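Local coordinates for protein CRISPR-associated endonuclease Cas9 (Campylobacter jejuni subsp. jejuni serotype O:2, PDB 5X2H) that is an RNA-guided DNA endonuclease of bacterial adaptive immunity, using a guide RNA to find foreign DNA and cutting its two strands with separate RuvC-like and HNH nuclease domains, at residues Lys713-Ser718 with Asn761-Ser766; Tyr696-Tyr701 with Arg828-Phe833; Val772-His775 with Thr781-Lys784. One frame throughout, in Å; residues are numbered along the deposited sequence.

Contact 1 (Lys713-Ser718 with Asn761-Ser766). With nucleotides of chain C; nucleotides of chain D.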
loop_
_atom_site.group_PDB
_atom_site.type_symbol
_atom_site.label_atom_id
_atom_site.label_comp_id
_atom_site.label_asym_id
_atom_site.label_seq_id
_atom_site.Cartn_x
_atom_site.Cartn_y
_atom_site.Cartn_z
ATOM N N LYS A 713 -4.798 -24.530 25.654
ATOM C CA LYS A 713 -3.985 -25.724 25.834
ATOM C C LYS A 713 -2.525 -25.382 25.585
ATOM O O LYS A 713 -2.187 -24.805 24.546
ATOM C CB LYS A 713 -4.442 -26.850 24.905
ATOM C CG LYS A 713 -5.788 -27.442 25.285
ATOM C CD LYS A 713 -6.107 -28.673 24.458
ATOM C CE LYS A 713 -7.383 -29.350 24.937
ATOM N NZ LYS A 713 -7.656 -30.609 24.185
ATOM N N ALA A 714 -1.670 -25.733 26.542
ATOM C CA ALA A 714 -0.244 -25.473 26.428
ATOM C C ALA A 714 0.450 -26.598 25.674
ATOM O O ALA A 714 0.063 -27.767 25.763
ATOM C CB ALA A 714 0.388 -25.307 27.812
ATOM N N VAL A 715 1.497 -26.232 24.935
ATOM C CA VAL A 715 2.207 -27.193 24.102
ATOM C C VAL A 715 2.953 -28.193 24.974
ATOM O O VAL A 715 3.581 -27.831 25.979
ATOM C CB VAL A 715 3.172 -26.468 23.149
ATOM C CG1 VAL A 715 3.925 -27.476 22.283
ATOM C CG2 VAL A 715 2.411 -25.474 22.280
ATOM N N ALA A 716 2.881 -29.464 24.590
ATOM C CA ALA A 716 3.674 -30.526 25.189
ATOM C C ALA A 716 4.567 -31.128 24.116
ATOM O O ALA A 716 4.151 -31.274 22.963
ATOM C CB ALA A 716 2.784 -31.609 25.807
ATOM N N ARG A 717 5.798 -31.467 24.491
ATOM C CA ARG A 717 6.719 -32.059 23.531
ATOM C C ARG A 717 6.215 -33.424 23.082
ATOM O O ARG A 717 5.535 -34.136 23.825
ATOM C CB ARG A 717 8.115 -32.182 24.132
ATOM C CG ARG A 717 8.967 -30.945 23.949
ATOM C CD ARG A 717 10.360 -31.189 24.470
ATOM N NE ARG A 717 11.350 -30.320 23.846
ATOM C CZ ARG A 717 11.893 -30.545 22.653
ATOM N NH1 ARG A 717 11.536 -31.608 21.943
ATOM N NH2 ARG A 717 12.798 -29.708 22.171
ATOM N N SER A 718 6.553 -33.788 21.850
ATOM C CA SER A 718 6.034 -34.995 21.229
ATOM C C SER A 718 7.157 -35.965 20.894
ATOM O O SER A 718 8.332 -35.596 20.817
ATOM C CB SER A 718 5.251 -34.670 19.950
ATOM O OG SER A 718 3.904 -34.363 20.246
ATOM N N ASN A 761 11.644 -12.872 21.025
ATOM C CA ASN A 761 11.509 -12.829 19.571
ATOM C C ASN A 761 10.515 -13.837 19.025
ATOM O O ASN A 761 9.757 -13.513 18.110
ATOM C CB ASN A 761 12.865 -13.061 18.895
ATOM C CG ASN A 761 13.810 -11.891 19.065
ATOM O OD1 ASN A 761 13.389 -10.769 19.342
ATOM N ND2 ASN A 761 15.098 -12.149 18.891
ATOM N N ALA A 762 10.496 -15.055 19.558
ATOM C CA ALA A 762 9.607 -16.081 19.039
ATOM C C ALA A 762 9.481 -17.202 20.056
ATOM O O ALA A 762 10.356 -17.407 20.902
ATOM C CB ALA A 762 10.104 -16.638 17.700
ATOM N N PHE A 763 8.368 -17.918 19.957
ATOM C CA PHE A 763 8.138 -19.152 20.690
ATOM C C PHE A 763 8.056 -20.278 19.669
ATOM O O PHE A 763 7.241 -20.217 18.743
ATOM C CB PHE A 763 6.860 -19.064 21.525
ATOM C CG PHE A 763 6.355 -20.395 22.007
ATOM C CD1 PHE A 763 7.041 -21.098 22.983
ATOM C CD2 PHE A 763 5.189 -20.940 21.486
ATOM C CE1 PHE A 763 6.582 -22.325 23.428
ATOM C CE2 PHE A 763 4.723 -22.165 21.930
ATOM C CZ PHE A 763 5.423 -22.858 22.905
ATOM N N THR A 764 8.915 -21.283 19.818
ATOM C CA THR A 764 8.978 -22.393 18.872
ATOM C C THR A 764 8.149 -23.545 19.430
ATOM O O THR A 764 8.520 -24.158 20.437
ATOM C CB THR A 764 10.426 -22.806 18.622
ATOM O OG1 THR A 764 11.178 -21.662 18.200
ATOM C CG2 THR A 764 10.500 -23.871 17.536
ATOM N N SER A 765 7.022 -23.834 18.776
ATOM C CA SER A 765 6.069 -24.790 19.332
ATOM C C SER A 765 6.590 -26.218 19.276
ATOM O O SER A 765 6.254 -27.030 20.143
ATOM C CB SER A 765 4.731 -24.691 18.597
ATOM O OG SER A 765 4.875 -25.048 17.235
ATOM N N SER A 766 7.408 -26.549 18.276
ATOM C CA SER A 766 7.915 -27.914 18.188
ATOM C C SER A 766 8.860 -28.241 19.341
ATOM O O SER A 766 8.869 -29.379 19.825
ATOM C CB SER A 766 8.607 -28.135 16.845
ATOM O OG SER A 766 9.668 -27.219 16.651
ATOM O "O5'" DC C 1 14.720 -28.016 31.030
ATOM C "C5'" DC C 1 14.942 -28.742 29.833
ATOM C "C4'" DC C 1 16.318 -28.444 29.271
ATOM O "O4'" DC C 1 16.684 -29.477 28.319
ATOM C "C3'" DC C 1 16.444 -27.133 28.508
ATOM O "O3'" DC C 1 17.791 -26.672 28.583
ATOM C "C2'" DC C 1 16.070 -27.561 27.093
ATOM C "C1'" DC C 1 16.725 -28.938 27.013
ATOM N N1 DC C 1 16.027 -29.886 26.102
ATOM C C2 DC C 1 16.644 -30.285 24.914
ATOM O O2 DC C 1 17.760 -29.835 24.636
ATOM N N3 DC C 1 15.998 -31.158 24.097
ATOM C C4 DC C 1 14.793 -31.622 24.434
ATOM N N4 DC C 1 14.196 -32.478 23.598
ATOM C C5 DC C 1 14.148 -31.227 25.644
ATOM C C6 DC C 1 14.795 -30.367 26.441
ATOM P P DT C 2 18.274 -25.372 27.770
ATOM O OP1 DT C 2 19.449 -24.821 28.482
ATOM O OP2 DT C 2 17.096 -24.512 27.512
ATOM O "O5'" DT C 2 18.768 -25.961 26.372
ATOM C "C5'" DT C 2 19.275 -25.093 25.376
ATOM C "C4'" DT C 2 20.326 -25.800 24.546
ATOM O "O4'" DT C 2 19.776 -27.038 24.026
ATOM C "C3'" DT C 2 20.808 -25.032 23.330
ATOM O "O3'" DT C 2 22.137 -25.411 23.033
ATOM C "C2'" DT C 2 19.838 -25.497 22.251
ATOM C "C1'" DT C 2 19.675 -26.967 22.617
ATOM N N1 DT C 2 18.363 -27.549 22.217
ATOM C C2 DT C 2 18.289 -28.341 21.091
ATOM O O2 DT C 2 19.247 -28.590 20.382
ATOM N N3 DT C 2 17.042 -28.832 20.820
ATOM C C4 DT C 2 15.886 -28.617 21.547
ATOM O O4 DT C 2 14.810 -29.107 21.224
ATOM C C5 DT C 2 16.035 -27.781 22.716
ATOM C C7 DT C 2 14.848 -27.477 23.584
ATOM C C6 DT C 2 17.254 -27.297 22.991
ATOM P P DA D 4 3.557 -23.077 13.626
ATOM O OP1 DA D 4 2.238 -23.597 13.190
ATOM O OP2 DA D 4 3.788 -22.637 15.024
ATOM O "O5'" DA D 4 4.670 -24.176 13.329
ATOM C "C5'" DA D 4 4.803 -24.728 12.036
ATOM C "C4'" DA D 4 5.948 -25.715 12.021
ATOM O "O4'" DA D 4 7.206 -25.003 11.830
ATOM C "C3'" DA D 4 6.117 -26.504 13.332
ATOM O "O3'" DA D 4 6.523 -27.819 13.043
ATOM C "C2'" DA D 4 7.243 -25.743 14.012
ATOM C "C1'" DA D 4 8.104 -25.471 12.800
ATOM N N9 DA D 4 9.184 -24.517 13.022
ATOM C C8 DA D 4 9.244 -23.528 13.964
ATOM N N7 DA D 4 10.371 -22.853 13.948
ATOM C C5 DA D 4 11.104 -23.458 12.935
ATOM C C6 DA D 4 12.393 -23.219 12.418
ATOM N N6 DA D 4 13.202 -22.256 12.869
ATOM N N1 DA D 4 12.817 -24.005 11.404
ATOM C C2 DA D 4 12.008 -24.969 10.955
ATOM N N3 DA D 4 10.784 -25.291 11.366
ATOM C C4 DA D 4 10.387 -24.487 12.364
HETATM O O HOH W 1 7.976 -32.390 20.311
#

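Contact 2 (Tyr696-Tyr701 with Arg828-Phe833). With nucleotides of chain B; nucleotides of chain D.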
loop_
_atom_site.group_PDB
_atom_site.type_symbol
_atom_site.label_atom_id
_atom_site.label_comp_id
_atom_site.label_asym_id
_atom_site.label_seq_id
_atom_site.Cartn_x
_atom_site.Cartn_y
_atom_site.Cartn_z
ATOM N N TYR A 696 4.534 -22.942 31.162
ATOM C CA TYR A 696 3.828 -23.533 30.036
ATOM C C TYR A 696 3.336 -22.419 29.123
ATOM O O TYR A 696 3.006 -21.321 29.581
ATOM C CB TYR A 696 2.663 -24.411 30.515
ATOM C CG TYR A 696 3.112 -25.574 31.375
ATOM C CD1 TYR A 696 3.207 -25.450 32.758
ATOM C CD2 TYR A 696 3.463 -26.790 30.804
ATOM C CE1 TYR A 696 3.629 -26.511 33.549
ATOM C CE2 TYR A 696 3.887 -27.858 31.587
ATOM C CZ TYR A 696 3.967 -27.712 32.958
ATOM O OH TYR A 696 4.387 -28.768 33.739
ATOM N N ALA A 697 3.299 -22.707 27.820
ATOM C CA ALA A 697 3.026 -21.688 26.817
ATOM C C ALA A 697 1.886 -22.113 25.906
ATOM O O ALA A 697 1.846 -23.253 25.433
ATOM C CB ALA A 697 4.267 -21.391 25.973
ATOM N N VAL A 698 0.974 -21.180 25.653
ATOM C CA VAL A 698 -0.144 -21.363 24.738
ATOM C C VAL A 698 0.112 -20.473 23.519
ATOM O O VAL A 698 0.088 -19.240 23.642
ATOM C CB VAL A 698 -1.484 -21.023 25.402
ATOM C CG1 VAL A 698 -2.625 -21.150 24.396
ATOM C CG2 VAL A 698 -1.724 -21.923 26.603
ATOM N N PRO A 699 0.368 -21.044 22.344
ATOM C CA PRO A 699 0.609 -20.210 21.160
ATOM C C PRO A 699 -0.700 -19.710 20.573
ATOM O O PRO A 699 -1.693 -20.440 20.507
ATOM C CB PRO A 699 1.329 -21.166 20.201
ATOM C CG PRO A 699 0.781 -22.517 20.564
ATOM C CD PRO A 699 0.433 -22.482 22.037
ATOM N N ILE A 700 -0.696 -18.446 20.151
ATOM C CA ILE A 700 -1.889 -17.765 19.659
ATOM C C ILE A 700 -1.574 -17.165 18.294
ATOM O O ILE A 700 -0.678 -16.319 18.176
ATOM C CB ILE A 700 -2.371 -16.680 20.636
ATOM C CG1 ILE A 700 -2.659 -17.299 22.008
ATOM C CG2 ILE A 700 -3.604 -15.978 20.092
ATOM C CD1 ILE A 700 -3.180 -16.316 23.031
ATOM N N TYR A 701 -2.316 -17.590 17.273
ATOM C CA TYR A 701 -2.055 -17.237 15.886
ATOM C C TYR A 701 -3.125 -16.285 15.359
ATOM O O TYR A 701 -4.176 -16.080 15.972
ATOM C CB TYR A 701 -1.986 -18.502 15.017
ATOM C CG TYR A 701 -0.942 -19.501 15.476
ATOM C CD1 TYR A 701 -1.233 -20.443 16.458
ATOM C CD2 TYR A 701 0.334 -19.499 14.931
ATOM C CE1 TYR A 701 -0.285 -21.353 16.879
ATOM C CE2 TYR A 701 1.288 -20.408 15.345
ATOM C CZ TYR A 701 0.976 -21.330 16.321
ATOM O OH TYR A 701 1.926 -22.236 16.736
ATOM N N ARG A 828 -1.659 -8.037 34.655
ATOM C CA ARG A 828 -2.885 -7.776 33.918
ATOM C C ARG A 828 -3.509 -9.119 33.575
ATOM O O ARG A 828 -2.808 -10.032 33.124
ATOM C CB ARG A 828 -2.609 -6.969 32.646
ATOM C CG ARG A 828 -1.851 -5.663 32.871
ATOM C CD ARG A 828 -2.743 -4.585 33.465
ATOM N NE ARG A 828 -2.382 -3.255 32.976
ATOM C CZ ARG A 828 -1.689 -2.357 33.670
ATOM N NH1 ARG A 828 -1.282 -2.635 34.901
ATOM N NH2 ARG A 828 -1.409 -1.175 33.135
ATOM N N GLN A 829 -4.815 -9.248 33.800
ATOM C CA GLN A 829 -5.477 -10.516 33.532
ATOM C C GLN A 829 -5.445 -10.831 32.038
ATOM O O GLN A 829 -5.247 -9.954 31.192
ATOM C CB GLN A 829 -6.918 -10.497 34.046
ATOM C CG GLN A 829 -7.865 -9.626 33.245
ATOM C CD GLN A 829 -9.289 -9.680 33.772
ATOM O OE1 GLN A 829 -10.090 -8.776 33.526
ATOM N NE2 GLN A 829 -9.612 -10.744 34.500
ATOM N N ARG A 830 -5.634 -12.112 31.725
ATOM C CA ARG A 830 -5.522 -12.578 30.350
ATOM C C ARG A 830 -6.553 -11.886 29.467
ATOM O O ARG A 830 -7.749 -11.885 29.772
ATOM C CB ARG A 830 -5.705 -14.095 30.294
ATOM C CG ARG A 830 -5.253 -14.732 28.985
ATOM C CD ARG A 830 -5.571 -16.225 28.948
ATOM N NE ARG A 830 -4.985 -16.874 27.778
ATOM C CZ ARG A 830 -5.229 -18.131 27.416
ATOM N NH1 ARG A 830 -6.058 -18.882 28.129
ATOM N NH2 ARG A 830 -4.647 -18.635 26.335
ATOM N N GLU A 831 -6.085 -11.285 28.375
ATOM C CA GLU A 831 -6.979 -10.575 27.470
ATOM C C GLU A 831 -7.724 -11.569 26.589
ATOM O O GLU A 831 -7.108 -12.377 25.887
ATOM C CB GLU A 831 -6.210 -9.578 26.606
ATOM C CG GLU A 831 -7.125 -8.675 25.796
ATOM C CD GLU A 831 -6.375 -7.746 24.866
ATOM O OE1 GLU A 831 -7.038 -6.959 24.156
ATOM O OE2 GLU A 831 -5.127 -7.804 24.843
ATOM N N ASP A 832 -9.047 -11.495 26.623
ATOM C CA ASP A 832 -9.916 -12.406 25.899
ATOM C C ASP A 832 -10.169 -11.899 24.479
ATOM O O ASP A 832 -9.805 -10.780 24.110
ATOM C CB ASP A 832 -11.237 -12.567 26.652
ATOM C CG ASP A 832 -11.911 -13.892 26.376
ATOM O OD1 ASP A 832 -11.396 -14.659 25.537
ATOM O OD2 ASP A 832 -12.957 -14.166 27.003
ATOM N N PHE A 833 -10.791 -12.754 23.673
ATOM C CA PHE A 833 -11.348 -12.365 22.386
ATOM C C PHE A 833 -12.844 -12.128 22.554
ATOM O O PHE A 833 -13.510 -12.830 23.320
ATOM C CB PHE A 833 -11.103 -13.441 21.323
ATOM C CG PHE A 833 -9.647 -13.698 21.032
ATOM C CD1 PHE A 833 -8.683 -12.742 21.311
ATOM C CD2 PHE A 833 -9.245 -14.900 20.470
ATOM C CE1 PHE A 833 -7.346 -12.985 21.041
ATOM C CE2 PHE A 833 -7.914 -15.148 20.197
ATOM C CZ PHE A 833 -6.963 -14.191 20.483
ATOM P P U B 80 -6.149 -3.786 17.019
ATOM O OP1 U B 80 -5.985 -4.196 15.603
ATOM O OP2 U B 80 -6.561 -2.399 17.343
ATOM O "O5'" U B 80 -7.197 -4.776 17.696
ATOM C "C5'" U B 80 -8.433 -5.074 17.053
ATOM C "C4'" U B 80 -9.549 -5.321 18.041
ATOM O "O4'" U B 80 -9.346 -6.604 18.698
ATOM C "C3'" U B 80 -9.690 -4.288 19.162
ATOM O "O3'" U B 80 -11.072 -4.144 19.489
ATOM C "C2'" U B 80 -8.977 -4.969 20.326
ATOM O "O2'" U B 80 -9.354 -4.510 21.608
ATOM C "C1'" U B 80 -9.381 -6.421 20.099
ATOM N N1 U B 80 -8.511 -7.414 20.739
ATOM C C2 U B 80 -9.130 -8.263 21.634
ATOM O O2 U B 80 -10.323 -8.198 21.883
ATOM N N3 U B 80 -8.308 -9.186 22.224
ATOM C C4 U B 80 -6.955 -9.338 22.010
ATOM O O4 U B 80 -6.349 -10.218 22.620
ATOM C C5 U B 80 -6.387 -8.421 21.069
ATOM C C6 U B 80 -7.165 -7.508 20.476
ATOM P P DA D 4 3.557 -23.077 13.626
ATOM O OP1 DA D 4 2.238 -23.597 13.190
ATOM O OP2 DA D 4 3.788 -22.637 15.024
ATOM O "O5'" DA D 4 4.670 -24.176 13.329
ATOM C "C5'" DA D 4 4.803 -24.728 12.036
ATOM C "C4'" DA D 4 5.948 -25.715 12.021
ATOM O "O4'" DA D 4 7.206 -25.003 11.830
ATOM C "C3'" DA D 4 6.117 -26.504 13.332
ATOM O "O3'" DA D 4 6.523 -27.819 13.043
ATOM C "C2'" DA D 4 7.243 -25.743 14.012
ATOM C "C1'" DA D 4 8.104 -25.471 12.800
ATOM N N9 DA D 4 9.184 -24.517 13.022
ATOM C C8 DA D 4 9.244 -23.528 13.964
ATOM N N7 DA D 4 10.371 -22.853 13.948
ATOM C C5 DA D 4 11.104 -23.458 12.935
ATOM C C6 DA D 4 12.393 -23.219 12.418
ATOM N N6 DA D 4 13.202 -22.256 12.869
ATOM N N1 DA D 4 12.817 -24.005 11.404
ATOM C C2 DA D 4 12.008 -24.969 10.955
ATOM N N3 DA D 4 10.784 -25.291 11.366
ATOM C C4 DA D 4 10.387 -24.487 12.364
#

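Contact 3 (Val772-His775 with Thr781-Lys784)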
loop_
_atom_site.group_PDB
_atom_site.type_symbol
_atom_site.label_atom_id
_atom_site.label_comp_id
_atom_site.label_asym_id
_atom_site.label_seq_id
_atom_site.Cartn_x
_atom_site.Cartn_y
_atom_site.Cartn_z
ATOM N N VAL A 772 15.504 -15.387 21.900
ATOM C CA VAL A 772 15.653 -14.088 22.541
ATOM C C VAL A 772 16.903 -13.414 21.995
ATOM O O VAL A 772 17.786 -14.055 21.420
ATOM C CB VAL A 772 15.728 -14.193 24.083
ATOM C CG1 VAL A 772 14.531 -14.955 24.636
ATOM C CG2 VAL A 772 17.025 -14.849 24.512
ATOM N N SER A 773 16.976 -12.099 22.186
ATOM C CA SER A 773 18.076 -11.312 21.651
ATOM C C SER A 773 18.476 -10.236 22.649
ATOM O O SER A 773 17.702 -9.853 23.529
ATOM C CB SER A 773 17.708 -10.679 20.303
ATOM O OG SER A 773 16.554 -9.873 20.431
ATOM N N LYS A 774 19.707 -9.758 22.500
ATOM C CA LYS A 774 20.228 -8.705 23.358
ATOM C C LYS A 774 19.779 -7.348 22.836
ATOM O O LYS A 774 19.710 -7.132 21.624
ATOM C CB LYS A 774 21.754 -8.783 23.420
ATOM C CG LYS A 774 22.407 -7.843 24.424
ATOM C CD LYS A 774 23.832 -8.285 24.720
ATOM C CE LYS A 774 24.542 -7.337 25.670
ATOM N NZ LYS A 774 25.033 -6.119 24.975
ATOM N N HIS A 775 19.487 -6.429 23.762
ATOM C CA HIS A 775 18.829 -5.175 23.397
ATOM C C HIS A 775 19.626 -4.410 22.344
ATOM O O HIS A 775 19.070 -3.963 21.335
ATOM C CB HIS A 775 18.602 -4.314 24.643
ATOM C CG HIS A 775 19.851 -3.698 25.194
ATOM N ND1 HIS A 775 20.723 -4.387 26.009
ATOM C CD2 HIS A 775 20.377 -2.460 25.041
ATOM C CE1 HIS A 775 21.733 -3.598 26.336
ATOM N NE2 HIS A 775 21.546 -2.423 25.764
ATOM N N THR A 781 30.540 -6.201 24.448
ATOM C CA THR A 781 30.320 -5.964 25.870
ATOM C C THR A 781 29.803 -7.194 26.606
ATOM O O THR A 781 29.442 -7.086 27.783
ATOM C CB THR A 781 29.337 -4.806 26.074
ATOM O OG1 THR A 781 28.123 -5.072 25.359
ATOM C CG2 THR A 781 29.939 -3.503 25.586
ATOM N N LEU A 782 29.766 -8.350 25.946
ATOM C CA LEU A 782 29.156 -9.543 26.522
ATOM C C LEU A 782 29.838 -9.932 27.827
ATOM O O LEU A 782 31.041 -10.212 27.854
ATOM C CB LEU A 782 29.224 -10.691 25.515
ATOM C CG LEU A 782 27.906 -11.361 25.120
ATOM C CD1 LEU A 782 26.756 -10.369 25.134
ATOM C CD2 LEU A 782 28.039 -11.994 23.746
ATOM N N SER A 783 29.065 -9.942 28.910
ATOM C CA SER A 783 29.585 -10.315 30.213
ATOM C C SER A 783 29.661 -11.834 30.341
ATOM O O SER A 783 29.158 -12.585 29.501
ATOM C CB SER A 783 28.714 -9.735 31.327
ATOM O OG SER A 783 27.423 -10.319 31.316
ATOM N N LYS A 784 30.304 -12.280 31.423
ATOM C CA LYS A 784 30.422 -13.711 31.684
ATOM C C LYS A 784 29.050 -14.364 31.782
ATOM O O LYS A 784 28.806 -15.421 31.190
ATOM C CB LYS A 784 31.217 -13.940 32.969
ATOM C CG LYS A 784 32.446 -14.821 32.809
ATOM C CD LYS A 784 33.695 -13.993 32.552
ATOM C CE LYS A 784 34.947 -14.848 32.630
ATOM N NZ LYS A 784 35.079 -15.530 33.951
#

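Contact 1 (Lys713-Ser718 with Asn761-Ser766)
V715 pushes its two methyls in between F763 and the turn that follows it. With CG1 anti to the backbone N (chi1 180°), that methyl comes up against the S765 carbonyl, CG1 to O 3.2 Å, while CG2 approaches the edge of the F763 ring, 4.0 Å from CZ and near the ring plane. W726 and P699 pack on V715 as well, so this part of the contact is buried.

The strand 756-764, from the six-stranded antiparallel sheet of the PI-CTD region, ends here, and S765 and S766 turn away from it into the bound DNA. From CB and CG the chain of R717 runs extended to NE. CD passes 4.0 Å from C5 of DC1 of chain C, and NE comes within 3.4 Å of the same C5. At CZ the guanidinium lies under the cytosine amino group, with N4 3.1 Å above the plane and over its centre. The opposite face looks toward the S766 carbonyl, whose O is 4.1 Å from NH1 and offset toward the rim. NH2 points at DT2 of chain C, but their spacing is implausibly short in the model and its detail is doubtful.

A water joins the two backbones, accepting from S718 N and donating to S766 O at 3.2 Å. T764 CG2 packs 3.7 Å from N7 of DA4 of chain D. The hydroxyl of S766 is hydrogen-bonded to N7 of another adenine of the bound DNA, consistent with a part in PAM reading.

Contact 2 (Tyr696-Tyr701 with Arg828-Phe833)
Around V698 and I700 the strand 695-700 progresses the same general way as the irregular C-terminal segment holding R830 and F833, but the two diverge, and CA atoms of I700 and F833 stay 11.2 Å apart, so side chains alone bridge the gap. R830 spans it fully extended: with CG anti to the backbone N (chi1 -165°), its side chain crosses that of V698 at about a right angle, and R830 NH2 ends 3.8 Å from V698 CG1, which sits at the edge of the guanidinium. Further along, I700 CG2 meets CZ at the rim of the F833 ring, 3.8 Å away. That rim also faces U80 of chain B, whose O4 lies 3.3 Å from CE1.

U80 N3 donates to the D832 carbonyl O at 2.9 Å in a nearly straight bond (169°). On the other segment, Y701 OH donates to OP2 of DA4 of chain D at 2.6 Å.

R830 is no loose charge in an apolar seam, because NE pairs with D685 in a salt bridge while NH1 and NH2 bond to N712 and P711, which fixes the rotation of the guanidinium. The seam thus ties the C-terminal tail to the three-stranded antiparallel sheet, whose edge strand is 695-700, with RNA held on one segment and DNA on the other.

Contact 3 (Val772-His775 with Thr781-Lys784)
No flat group takes part where K774 meets T781 and L782; the ring of the two segments, that of H775, turns to other company, stacked on F625, with NE2 in a weak hydrogen bond to the I624 carbonyl. The contact itself is the work of one lysine. K774, following on from strand 769-773, has its chain extended as far as CE, and here L782 lies alongside, pointing the opposite way: CD1 of L782 is 3.6 Å from CD and 3.8 Å from CE of K774. V798 packs against both of them. At the last torsion the lysine bends (chi4 -79°), which swings NZ off the line of the chain and over to T781, where it gives a weak hydrogen bond to OG1, 3.3 Å.

Just beyond, S783 is the N-cap of helix 784-789, and its own N-H goes to Q786 OE1, so this segment leads straight into a capped helix start.

The threonine is a minor partner of the ammonium group. NZ forms a salt bridge with D776 and a second weak bond to the K778 carbonyl, so the buried lysine probably has its charge balanced within the loop between strand 769-773 and helix 784-789, while its CD and CE pack on L782 CD1.

Overall arrangement
All three contacts lie on the same side of the chain's centre, in the C-terminal part that holds the wedge and PI-CTD regions. Contacts 1 and 2 are neighbours, with centres 13 Å apart: A697 of strand 695-700 meets V715 and F763, and its carbonyl probably accepts a hydrogen bond from V715 N. Contact 3 is 24 Å from contact 1, centre to centre, on the same six-stranded sheet, where strands 756-764 and 769-773 are adjacent; its centre is 28 Å from that of contact 2. Along the chain, contact 2 encloses the others, contact 1 closing before contact 3 opens. Contacts 1 and 2 both border bound nucleic acid, whereas the nearest atom of contact 3 is about 10 Å from it.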